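Long-range contacts in 7,8-dihydro-6-hydroxymethylpterin pyrophosphokinase-dihydropteroate synthase (Plasmodium falciparum, PDB 6JWS), which probably catalyses two successive steps of folate biosynthesis, pyrophosphorylation of 6-hydroxymethyl-7,8-dihydropterin by ATP and condensation of the resulting diphosphate with 4-aminobenzoate to give 7,8-dihydropteroate: residues Y55-E60 against R326-L331; S95-N100 against L235-H240; I478-T483 against I500-S505; W647-N652 against L661-N666. The protein carries 1 engineered substitution. All blocks are in the same frame, centred on the assembly; numbering follows the deposited sequence.

Contact 1: Y55-E60 against R326-L331; sequences YETVPE and RYSILL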
# COMPACT_ATOMS: atom_id res chain seq x y z
N TYR B 55 -24.68 12.28 4.77
CA TYR B 55 -24.58 10.92 4.27
C TYR B 55 -25.34 10.75 2.96
O TYR B 55 -26.44 11.27 2.80
CB TYR B 55 -25.12 9.92 5.29
CG TYR B 55 -24.26 9.78 6.52
CD1 TYR B 55 -23.19 8.89 6.56
CD2 TYR B 55 -24.51 10.55 7.65
CE1 TYR B 55 -22.41 8.76 7.69
CE2 TYR B 55 -23.75 10.42 8.79
CZ TYR B 55 -22.69 9.53 8.81
OH TYR B 55 -21.93 9.43 9.94
N GLU B 56 -24.74 10.00 2.04
CA GLU B 56 -25.46 9.56 0.86
C GLU B 56 -25.96 8.14 1.10
O GLU B 56 -25.18 7.22 1.35
CB GLU B 56 -24.57 9.62 -0.36
CG GLU B 56 -25.15 8.86 -1.54
CD GLU B 56 -24.20 8.98 -2.71
OE1 GLU B 56 -24.14 10.08 -3.30
OE2 GLU B 56 -23.47 8.01 -2.97
N THR B 57 -27.29 8.01 1.01
CA THR B 57 -28.02 6.88 1.54
C THR B 57 -28.76 6.16 0.41
O THR B 57 -29.39 6.78 -0.45
CB THR B 57 -28.95 7.38 2.65
OG1 THR B 57 -28.24 7.18 3.87
CG2 THR B 57 -30.29 6.68 2.69
N VAL B 58 -28.67 4.83 0.42
CA VAL B 58 -29.51 3.98 -0.42
C VAL B 58 -30.64 3.44 0.45
O VAL B 58 -30.38 2.87 1.51
CB VAL B 58 -28.70 2.84 -1.08
CG1 VAL B 58 -29.60 1.81 -1.74
CG2 VAL B 58 -27.68 3.37 -2.08
N PRO B 59 -31.93 3.60 0.04
CA PRO B 59 -33.06 3.13 0.84
C PRO B 59 -33.03 1.63 1.18
O PRO B 59 -32.25 0.87 0.61
CB PRO B 59 -34.29 3.49 0.00
CG PRO B 59 -33.81 4.61 -0.90
CD PRO B 59 -32.36 4.29 -1.19
N GLU B 60 -33.90 1.24 2.12
CA GLU B 60 -33.88 -0.06 2.77
C GLU B 60 -34.04 -1.19 1.76
O GLU B 60 -33.35 -2.21 1.87
CB GLU B 60 -34.96 -0.11 3.85
CG GLU B 60 -34.83 0.97 4.91
CD GLU B 60 -33.88 0.65 6.06
OE1 GLU B 60 -34.16 -0.31 6.81
OE2 GLU B 60 -32.85 1.34 6.19
N ARG B 326 -35.02 2.86 10.03
CA ARG B 326 -34.14 3.31 8.95
C ARG B 326 -32.69 3.36 9.43
O ARG B 326 -32.35 4.10 10.35
CB ARG B 326 -34.54 4.72 8.50
CG ARG B 326 -35.77 4.75 7.61
CD ARG B 326 -35.75 5.90 6.63
NE ARG B 326 -37.02 5.83 5.92
CZ ARG B 326 -38.06 6.62 6.14
NH1 ARG B 326 -38.00 7.57 7.05
NH2 ARG B 326 -39.16 6.46 5.43
N TYR B 327 -31.84 2.60 8.75
CA TYR B 327 -30.40 2.66 8.99
C TYR B 327 -29.89 4.10 8.91
O TYR B 327 -29.14 4.53 9.79
CB TYR B 327 -29.64 1.81 7.96
CG TYR B 327 -28.14 1.90 8.13
CD1 TYR B 327 -27.52 1.40 9.26
CD2 TYR B 327 -27.35 2.52 7.18
CE1 TYR B 327 -26.15 1.47 9.43
CE2 TYR B 327 -25.97 2.59 7.33
CZ TYR B 327 -25.37 2.07 8.46
OH TYR B 327 -24.02 2.15 8.62
N SER B 328 -30.34 4.85 7.89
CA SER B 328 -29.83 6.18 7.64
C SER B 328 -30.07 7.09 8.84
O SER B 328 -29.28 7.99 9.09
CB SER B 328 -30.38 6.77 6.36
OG SER B 328 -31.78 6.95 6.48
N ILE B 329 -31.12 6.84 9.63
CA ILE B 329 -31.35 7.66 10.81
C ILE B 329 -30.42 7.21 11.92
O ILE B 329 -29.76 8.05 12.54
CB ILE B 329 -32.83 7.65 11.24
CG1 ILE B 329 -33.74 8.26 10.18
CG2 ILE B 329 -33.03 8.31 12.60
CD1 ILE B 329 -35.22 7.92 10.40
N LEU B 330 -30.36 5.91 12.20
CA LEU B 330 -29.48 5.42 13.25
C LEU B 330 -28.04 5.88 12.99
O LEU B 330 -27.33 6.28 13.90
CB LEU B 330 -29.58 3.89 13.33
CG LEU B 330 -30.80 3.33 14.05
CD1 LEU B 330 -30.82 1.81 14.03
CD2 LEU B 330 -30.86 3.83 15.49
N LEU B 331 -27.61 5.81 11.72
CA LEU B 331 -26.29 6.21 11.26
C LEU B 331 -25.96 7.65 11.70
O LEU B 331 -24.92 7.89 12.31
CB LEU B 331 -26.27 6.01 9.74
CG LEU B 331 -25.02 6.44 8.96
CD1 LEU B 331 -23.80 5.56 9.28
CD2 LEU B 331 -25.31 6.39 7.46
O HOH W 1 -31.15 3.66 5.54
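Leu331 lies across the face of the Tyr55 ring where helix 327-336 packs against strand 46-57, an inner strand of the antiparallel sheet of the pyrophosphokinase domain. One methyl does most of the touching: Leu331 CD2 stands 3.8 Å from the ring centroid in a CH-pi contact, 26° off the normal and displaced toward Tyr55 CD1. The phenol end is bound elsewhere, by hydrogen bonds of its OH to Asp335 and Arg374, which probably help to hold the ring in place. Further along the strand, Thr57 OG1 rests 3.3 Å from Ser328 CB.

Beyond the strand the chain turns toward the beginning of the helix, and Glu60, although poorly ordered, reaches its first turn. A bend at chi2 (-85°) folds the carboxylate over to the backbone that follows the N-cap residue Arg326, whose side chain lies about 4 Å from the bound ATP. Glu60 OE2 accepts from Tyr327 N at 3.0 Å, the donor lying above the carboxylate, 38° out of its plane. A negative charge at this place would probably be favoured by the helix dipole. The same oxygen accepts a second hydrogen bond, from water 1, which itself accepts from Ser328 N at 2.8 Å.

Contact 2: S95-N100 against L235-H240; sequences SKYEEN and LSKYIH. With CA (calcium ion), chain L.
A single beta bridge between Ser95 and Ile239 joins the loop that carries the calcium ligand Glu99 to the chain leaving helix 228-236 of the pyrophosphokinase domain. Lys96 N donates to Tyr238 O at 2.9 Å, with the donor above the carbonyl plane. Water 2 donates a second hydrogen bond to Tyr238 O and links it to Ser95 OG, 2.6 Å from the water.

Lys96 contributes the largest share of the contact. Its chain is extended beyond CG and passes over one face of the His240 imidazole, with Lys96 CG 3.6 Å above the ring centre. At its end Lys96 NZ donates to Ser236 O at 2.8 Å, nearly along the C=O axis. The His240 ring turns an edge to the backbone of Ser95, His240 ND1 making a weak bond of 3.2 Å to Ser95 O. Next in sequence, Tyr97 CE1 comes within 3.5 Å of Tyr238 CD1, the two rings meeting obliquely, while Phe173 stacks on Tyr97.

Farther along the loop, Glu99 holds the calcium ion through both carboxylate oxygens, beside the backbone oxygens of Glu42 and Gly46. Back at the bridge, Ser95 OG accepts from Tyr97 N, the mark of an ST turn at the start of this calcium-binding segment.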
# COMPACT_ATOMS: atom_id res chain seq x y z
N SER B 95 -37.64 36.76 12.68
CA SER B 95 -38.10 35.93 13.78
C SER B 95 -38.60 36.84 14.90
O SER B 95 -38.29 38.03 14.91
CB SER B 95 -36.99 35.02 14.25
OG SER B 95 -37.38 34.29 15.41
N LYS B 96 -39.36 36.28 15.85
CA LYS B 96 -39.81 37.02 17.01
C LYS B 96 -38.88 36.74 18.19
O LYS B 96 -39.11 37.22 19.29
CB LYS B 96 -41.25 36.65 17.39
CG LYS B 96 -42.33 37.18 16.46
CD LYS B 96 -43.66 37.33 17.17
CE LYS B 96 -44.69 38.04 16.32
NZ LYS B 96 -46.00 38.12 17.00
N TYR B 97 -37.84 35.94 17.93
CA TYR B 97 -36.93 35.56 19.01
C TYR B 97 -35.53 36.07 18.72
O TYR B 97 -35.14 36.19 17.57
CB TYR B 97 -36.99 34.05 19.26
CG TYR B 97 -38.17 33.62 20.09
CD1 TYR B 97 -39.43 33.46 19.52
CD2 TYR B 97 -38.04 33.39 21.45
CE1 TYR B 97 -40.52 33.07 20.27
CE2 TYR B 97 -39.12 33.00 22.22
CZ TYR B 97 -40.37 32.83 21.63
OH TYR B 97 -41.43 32.44 22.39
N GLU B 98 -34.81 36.38 19.80
CA GLU B 98 -33.46 36.91 19.73
C GLU B 98 -32.53 35.84 19.16
O GLU B 98 -32.54 34.69 19.62
CB GLU B 98 -33.00 37.44 21.09
CG GLU B 98 -32.60 36.37 22.10
CD GLU B 98 -31.96 36.90 23.38
OE1 GLU B 98 -32.71 37.31 24.29
OE2 GLU B 98 -30.71 36.92 23.46
N GLU B 99 -31.78 36.22 18.12
CA GLU B 99 -30.65 35.46 17.62
C GLU B 99 -29.38 36.04 18.23
O GLU B 99 -29.12 37.23 18.09
CB GLU B 99 -30.57 35.59 16.09
CG GLU B 99 -29.54 34.67 15.46
CD GLU B 99 -29.79 33.18 15.68
OE1 GLU B 99 -29.59 32.69 16.82
OE2 GLU B 99 -30.23 32.52 14.72
N ASN B 100 -28.60 35.20 18.93
CA ASN B 100 -27.27 35.63 19.33
C ASN B 100 -26.22 34.58 19.00
O ASN B 100 -26.42 33.39 19.25
CB ASN B 100 -27.19 36.16 20.77
CG ASN B 100 -27.43 35.10 21.82
OD1 ASN B 100 -26.76 35.09 22.84
ND2 ASN B 100 -28.41 34.24 21.58
N LEU B 235 -47.77 30.00 14.03
CA LEU B 235 -46.74 30.70 13.29
C LEU B 235 -46.50 32.09 13.90
O LEU B 235 -45.35 32.47 14.10
CB LEU B 235 -47.14 30.78 11.81
CG LEU B 235 -47.11 29.46 11.03
CD1 LEU B 235 -47.38 29.69 9.55
CD2 LEU B 235 -45.79 28.73 11.21
N SER B 236 -47.59 32.81 14.23
CA SER B 236 -47.52 34.21 14.62
C SER B 236 -46.84 34.35 15.97
O SER B 236 -46.33 35.42 16.31
CB SER B 236 -48.89 34.85 14.65
OG SER B 236 -49.30 35.22 13.34
N LYS B 237 -46.85 33.27 16.75
CA LYS B 237 -46.25 33.24 18.06
C LYS B 237 -44.73 33.25 17.93
O LYS B 237 -44.03 33.57 18.89
CB LYS B 237 -46.75 32.01 18.83
CG LYS B 237 -46.12 31.77 20.19
CD LYS B 237 -46.81 30.67 20.97
CE LYS B 237 -45.98 30.14 22.12
NZ LYS B 237 -45.59 31.19 23.10
N TYR B 238 -44.21 32.92 16.73
CA TYR B 238 -42.78 32.72 16.56
C TYR B 238 -42.22 33.56 15.41
O TYR B 238 -41.05 33.91 15.43
CB TYR B 238 -42.44 31.24 16.37
CG TYR B 238 -42.88 30.34 17.49
CD1 TYR B 238 -42.31 30.43 18.75
CD2 TYR B 238 -43.86 29.38 17.29
CE1 TYR B 238 -42.71 29.61 19.79
CE2 TYR B 238 -44.28 28.56 18.32
CZ TYR B 238 -43.71 28.67 19.58
OH TYR B 238 -44.11 27.86 20.60
N ILE B 239 -43.06 33.87 14.41
CA ILE B 239 -42.60 34.63 13.26
C ILE B 239 -43.44 35.91 13.13
O ILE B 239 -44.65 35.89 13.37
CB ILE B 239 -42.61 33.75 11.98
CG1 ILE B 239 -41.85 32.44 12.18
CG2 ILE B 239 -42.10 34.52 10.77
CD1 ILE B 239 -42.00 31.44 11.05
N HIS B 240 -42.77 37.02 12.77
CA HIS B 240 -43.43 38.27 12.40
C HIS B 240 -43.94 38.13 10.97
O HIS B 240 -43.21 38.41 10.02
CB HIS B 240 -42.45 39.46 12.44
CG HIS B 240 -42.15 39.99 13.81
ND1 HIS B 240 -40.90 39.83 14.40
CD2 HIS B 240 -42.90 40.69 14.69
CE1 HIS B 240 -40.91 40.39 15.60
NE2 HIS B 240 -42.13 40.93 15.80
CA CA L . -30.92 30.85 16.48
O HOH W 2 -38.82 32.21 15.01
O HOH W 3 -32.78 32.17 17.31
O HOH W 4 -30.65 30.59 18.58

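Contact 3: I478-T483 against I500-S505; sequences IISIDT and ILNDIS. With PT1 (pteroic acid), chain I.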
# COMPACT_ATOMS: atom_id res chain seq x y z
N ILE B 478 -10.40 25.91 -4.32
CA ILE B 478 -10.82 26.27 -2.99
C ILE B 478 -9.65 27.00 -2.36
O ILE B 478 -8.49 26.63 -2.60
CB ILE B 478 -11.21 24.96 -2.27
CG1 ILE B 478 -12.25 24.20 -3.09
CG2 ILE B 478 -11.68 25.23 -0.86
CD1 ILE B 478 -12.65 22.85 -2.54
N ILE B 479 -9.94 28.06 -1.61
CA ILE B 479 -8.89 28.85 -0.98
C ILE B 479 -8.95 28.64 0.54
O ILE B 479 -9.97 28.91 1.18
CB ILE B 479 -8.99 30.35 -1.35
CG1 ILE B 479 -8.95 30.58 -2.87
CG2 ILE B 479 -7.91 31.15 -0.65
CD1 ILE B 479 -7.77 29.91 -3.54
N SER B 480 -7.79 28.27 1.10
CA SER B 480 -7.64 28.13 2.53
C SER B 480 -6.68 29.19 3.06
O SER B 480 -5.62 29.46 2.47
CB SER B 480 -7.14 26.72 2.82
OG SER B 480 -6.88 26.56 4.20
N ILE B 481 -7.02 29.79 4.21
CA ILE B 481 -6.10 30.75 4.82
C ILE B 481 -5.54 30.19 6.13
O ILE B 481 -6.29 29.84 7.03
CB ILE B 481 -6.73 32.15 5.01
CG1 ILE B 481 -5.80 33.07 5.81
CG2 ILE B 481 -8.11 32.11 5.64
CD1 ILE B 481 -6.00 34.53 5.46
N ASP B 482 -4.22 30.11 6.20
CA ASP B 482 -3.49 29.66 7.37
C ASP B 482 -3.36 30.85 8.32
O ASP B 482 -2.37 31.60 8.25
CB ASP B 482 -2.13 29.12 6.95
CG ASP B 482 -1.30 28.46 8.05
OD1 ASP B 482 -1.60 28.66 9.25
OD2 ASP B 482 -0.35 27.72 7.70
N THR B 483 -4.36 31.02 9.19
CA THR B 483 -4.33 32.10 10.17
C THR B 483 -4.94 31.63 11.50
O THR B 483 -5.77 30.71 11.53
CB THR B 483 -5.04 33.36 9.63
OG1 THR B 483 -4.74 34.40 10.56
CG2 THR B 483 -6.55 33.24 9.49
N ILE B 500 -11.84 28.42 3.45
CA ILE B 500 -11.52 27.52 4.55
C ILE B 500 -10.63 28.25 5.55
O ILE B 500 -9.66 28.88 5.14
CB ILE B 500 -10.83 26.23 4.02
CG1 ILE B 500 -11.78 25.35 3.22
CG2 ILE B 500 -10.18 25.45 5.18
CD1 ILE B 500 -11.12 24.20 2.49
N LEU B 501 -10.97 28.17 6.84
CA LEU B 501 -10.04 28.54 7.89
C LEU B 501 -9.11 27.36 8.20
O LEU B 501 -9.56 26.26 8.53
CB LEU B 501 -10.81 29.02 9.13
CG LEU B 501 -9.97 29.27 10.40
CD1 LEU B 501 -8.97 30.41 10.19
CD2 LEU B 501 -10.86 29.61 11.59
N ASN B 502 -7.81 27.61 8.12
CA ASN B 502 -6.80 26.67 8.57
C ASN B 502 -6.17 27.22 9.85
O ASN B 502 -5.29 28.08 9.79
CB ASN B 502 -5.75 26.46 7.47
CG ASN B 502 -4.60 25.59 7.93
OD1 ASN B 502 -4.73 24.89 8.92
ND2 ASN B 502 -3.47 25.67 7.24
N ASP B 503 -6.63 26.73 11.01
CA ASP B 503 -6.27 27.31 12.30
C ASP B 503 -5.35 26.35 13.07
O ASP B 503 -5.81 25.37 13.66
CB ASP B 503 -7.52 27.71 13.07
CG ASP B 503 -7.27 28.54 14.33
OD1 ASP B 503 -6.31 28.22 15.11
OD2 ASP B 503 -8.02 29.54 14.52
N ILE B 504 -4.04 26.64 13.06
CA ILE B 504 -3.07 25.74 13.67
C ILE B 504 -3.18 25.74 15.20
O ILE B 504 -2.54 24.91 15.84
CB ILE B 504 -1.64 26.04 13.18
CG1 ILE B 504 -1.13 27.43 13.60
CG2 ILE B 504 -1.52 25.80 11.67
CD1 ILE B 504 0.38 27.60 13.50
N SER B 505 -4.00 26.61 15.79
CA SER B 505 -4.25 26.56 17.22
C SER B 505 -5.52 25.77 17.55
O SER B 505 -5.95 25.71 18.70
CB SER B 505 -4.26 27.96 17.86
OG SER B 505 -5.48 28.67 17.62
C2 PT1 I . 0.54 21.79 8.98
C3 PT1 I . 1.19 23.09 8.77
C5 PT1 I . 0.30 24.24 8.60
N6 PT1 I . 2.54 23.25 8.74
C7 PT1 I . -1.60 22.80 8.86
N9 PT1 I . -1.04 24.04 8.64
C10 PT1 I . 3.06 24.50 8.58
N11 PT1 I . -2.97 22.64 8.92
C12 PT1 I . 2.22 25.59 8.44
C21 PT1 I . 9.44 20.93 10.81
O22 PT1 I . 10.35 20.83 9.95
O1 PT1 I . 1.29 20.70 9.15
N4 PT1 I . -0.80 21.71 9.00
N8 PT1 I . 0.88 25.45 8.44
C13 PT1 I . 4.55 24.66 8.59
N14 PT1 I . 5.04 24.44 9.98
C15 PT1 I . 6.09 23.61 10.20
C16 PT1 I . 6.16 22.87 11.40
C17 PT1 I . 7.11 23.51 9.19
C18 PT1 I . 7.26 22.00 11.59
C19 PT1 I . 8.21 22.65 9.42
C20 PT1 I . 8.28 21.88 10.60
O23 PT1 I . 9.49 20.25 11.85
O HOH W 5 -3.25 28.98 11.31
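With CG swung opposite the backbone N in both residues, chi1 -173° in Asp482 and 175° in Asn502, the two side chains leave neighbouring strands on the same face of the sheet and run out to the pterin of the bound pteroic acid. Asn502 reads it with both ends of its amide. Asn502 OD1 accepts from N11 of the ligand at 2.9 Å, and Asn502 ND2 donates to N9 of the ligand at 3.2 Å, both bonds nearly straight. Asp482 crosses the amide obliquely, the carboxylate plane 37° from that of Asn502, and its OD2 comes within 2.7 Å of N8 of pteroic acid. Ile504 CG2 packs against the pterin, 3.5 Å from N9 of the ligand.

Behind this site the strands are joined in parallel. Ile481 anchors the pairing twice, donating from N to Ile500 O and accepting at O from Asn502 N, both at 2.9 Å. At the C-terminal end of the pairing, water 5 donates to Asp482 OD1 and Asn502 O, and accepts from Ile504 N, so one water links the Asp482 carboxylate to the neighbouring strand near the ligand. At the other end, Ile478 CG2 packs on Ile500 CD1 at 3.5 Å.

The pair forms a beta-alpha-beta unit of the TIM barrel, with helix 486-494 as the crossover. Ile481 and Leu501 face that helix, both touching Phe489, while strands 428-432 and 525-529 flank the pair: Asp430 takes a hydrogen bond from Ser480, and Val527 packs against Ile500 and Asn502.

Contact 4: W647-N652 against L661-N666; sequences WMFQMN and LLYQKN. With MG (magnesium ion), chain O.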
# COMPACT_ATOMS: atom_id res chain seq x y z
N TRP B 647 16.26 18.43 -10.57
CA TRP B 647 16.07 19.02 -9.25
C TRP B 647 14.61 19.42 -9.03
O TRP B 647 14.01 20.10 -9.87
CB TRP B 647 16.99 20.23 -9.01
CG TRP B 647 18.46 19.97 -9.15
CD1 TRP B 647 19.30 20.52 -10.07
CD2 TRP B 647 19.27 19.11 -8.32
NE1 TRP B 647 20.58 20.07 -9.88
CE2 TRP B 647 20.59 19.19 -8.82
CE3 TRP B 647 19.00 18.28 -7.23
CZ2 TRP B 647 21.64 18.48 -8.24
CZ3 TRP B 647 20.05 17.57 -6.67
CH2 TRP B 647 21.35 17.68 -7.16
N MET B 648 14.08 19.03 -7.87
CA MET B 648 12.70 19.32 -7.54
C MET B 648 12.61 20.53 -6.60
O MET B 648 11.54 21.09 -6.42
CB MET B 648 12.03 18.09 -6.93
CG MET B 648 11.96 16.88 -7.86
SD MET B 648 11.61 15.32 -6.98
CE MET B 648 12.88 15.35 -5.73
N PHE B 649 13.75 20.94 -6.03
CA PHE B 649 13.82 22.18 -5.27
C PHE B 649 14.29 23.31 -6.18
O PHE B 649 15.42 23.28 -6.68
CB PHE B 649 14.71 22.00 -4.04
CG PHE B 649 14.88 23.23 -3.17
CD1 PHE B 649 13.79 23.85 -2.57
CD2 PHE B 649 16.14 23.75 -2.91
CE1 PHE B 649 13.95 24.97 -1.77
CE2 PHE B 649 16.31 24.86 -2.10
CZ PHE B 649 15.21 25.48 -1.53
N GLN B 650 13.41 24.30 -6.41
CA GLN B 650 13.77 25.53 -7.10
C GLN B 650 14.47 26.47 -6.11
O GLN B 650 13.82 27.05 -5.26
CB GLN B 650 12.54 26.23 -7.68
CG GLN B 650 11.82 25.42 -8.74
CD GLN B 650 11.28 26.28 -9.87
OE1 GLN B 650 10.66 27.32 -9.64
NE2 GLN B 650 11.53 25.85 -11.09
N MET B 651 15.80 26.59 -6.26
CA MET B 651 16.63 27.39 -5.36
C MET B 651 16.18 28.85 -5.37
O MET B 651 15.89 29.42 -6.42
CB MET B 651 18.11 27.28 -5.75
CG MET B 651 18.72 25.92 -5.43
SD MET B 651 20.46 25.75 -5.91
CE MET B 651 20.33 25.71 -7.70
N ASN B 652 16.11 29.44 -4.17
CA ASN B 652 15.83 30.86 -3.99
C ASN B 652 17.14 31.64 -3.95
O ASN B 652 17.22 32.74 -4.50
CB ASN B 652 14.95 31.11 -2.76
CG ASN B 652 13.50 30.76 -3.01
OD1 ASN B 652 13.09 29.61 -2.86
ND2 ASN B 652 12.72 31.76 -3.41
N LEU B 661 21.37 17.99 -2.83
CA LEU B 661 21.11 16.56 -2.69
C LEU B 661 20.14 16.32 -1.53
O LEU B 661 19.18 15.59 -1.69
CB LEU B 661 22.42 15.78 -2.52
CG LEU B 661 23.38 15.79 -3.72
CD1 LEU B 661 24.72 15.15 -3.37
CD2 LEU B 661 22.77 15.12 -4.94
N LEU B 662 20.38 16.99 -0.40
CA LEU B 662 19.56 16.83 0.79
C LEU B 662 18.13 17.30 0.53
O LEU B 662 17.18 16.66 0.97
CB LEU B 662 20.20 17.63 1.93
CG LEU B 662 20.95 16.89 3.04
CD1 LEU B 662 21.26 15.43 2.72
CD2 LEU B 662 22.20 17.65 3.46
N TYR B 663 17.99 18.42 -0.20
CA TYR B 663 16.68 18.94 -0.55
C TYR B 663 15.94 17.95 -1.46
O TYR B 663 14.75 17.69 -1.27
CB TYR B 663 16.78 20.34 -1.18
CG TYR B 663 16.91 21.45 -0.17
CD1 TYR B 663 15.79 22.01 0.43
CD2 TYR B 663 18.16 21.92 0.22
CE1 TYR B 663 15.91 23.03 1.38
CE2 TYR B 663 18.29 22.93 1.16
CZ TYR B 663 17.16 23.49 1.74
OH TYR B 663 17.30 24.48 2.67
N GLN B 664 16.67 17.40 -2.45
CA GLN B 664 16.15 16.40 -3.35
C GLN B 664 15.61 15.22 -2.54
O GLN B 664 14.48 14.79 -2.75
CB GLN B 664 17.22 16.00 -4.37
CG GLN B 664 16.70 15.10 -5.50
CD GLN B 664 15.96 15.85 -6.58
OE1 GLN B 664 15.56 17.00 -6.40
NE2 GLN B 664 15.80 15.22 -7.73
N LYS B 665 16.41 14.72 -1.59
CA LYS B 665 16.01 13.57 -0.79
C LYS B 665 14.75 13.91 0.01
O LYS B 665 13.84 13.09 0.14
CB LYS B 665 17.11 13.14 0.18
CG LYS B 665 18.38 12.59 -0.46
CD LYS B 665 19.27 11.88 0.53
CE LYS B 665 20.74 12.04 0.22
NZ LYS B 665 21.58 11.19 1.11
N ASN B 666 14.71 15.14 0.54
CA ASN B 666 13.60 15.56 1.37
C ASN B 666 12.30 15.60 0.55
O ASN B 666 11.27 15.12 1.03
CB ASN B 666 13.85 16.91 2.07
CG ASN B 666 12.84 17.16 3.17
OD1 ASN B 666 13.20 17.45 4.30
ND2 ASN B 666 11.56 17.00 2.86
MG MG O . 9.33 21.28 -6.70
O HOH W 6 10.20 21.51 -8.92
O HOH W 7 7.35 21.53 -7.57
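Gln664 OE1 accepts a 2.9 Å hydrogen bond from Met648 N, in the amide plane and on a lone pair. The glutamine chain is bent at chi2 (79°), which turns the amide off the helix and into the loop 647-652. Its other end is held too: Gln664 NE2 donates to Asn646 O and to Glu692 of the second subunit, so the whole amide is gripped and its rotation fixed. The Met648 methyl closes tightly on it, CE lying 3.2 Å from Gln664 OE1.

The residue whose N-H it binds is itself a metal ligand: Met648 O binds the magnesium ion at 2.2 Å, together with Asp689 and Glu692 of the same chain and waters 6 and 7. Gln664 is thus a probable second-shell residue, steadying the loop that presents this carbonyl.

Aromatic groups pack on both sides of the methionine in the sequence. The Phe649 and Tyr663 rings form an offset stack, centroids 4.2 Å apart and planes only 7° apart, with Phe649 CD2 3.7 Å from Tyr663 CG. Trp647 instead offers its edge: Leu661 CD2 lies in the plane of the indole, 3.7 Å from Trp647 CH2, with Gln664 CB also at that edge.

The loop folds back on helix 657-680, where Met648 also meets Cys668 and Phe649 meets Ile667. Phe649 further touches Tyr399 of helix 397-402, while Leu691 of the second subunit packs on Leu661 and Gln664, placing the contact at the dimer interface.

Overall arrangement
Contacts 1 and 2 belong to the pyrophosphokinase half, contacts 3 and 4 to the synthase barrel. Along the chain contact 2 falls between the two segments of contact 1, yet their centres are 33 Å apart; the Arg326 side chain of contact 1 approaches to about 4 Å of the bound ATP, whereas contact 2 carries a calcium site. Contact 3 holds the pterin end of pteroic acid, and in contact 4 the Tyr663 side chain is about 10 Å from that ligand. The centres of contacts 3 and 4 are 27 Å apart, those of contacts 1 and 3 are 32 Å apart, on opposite sides of the chain's centre, and contacts 2 and 4 are farthest apart, at 61 Å.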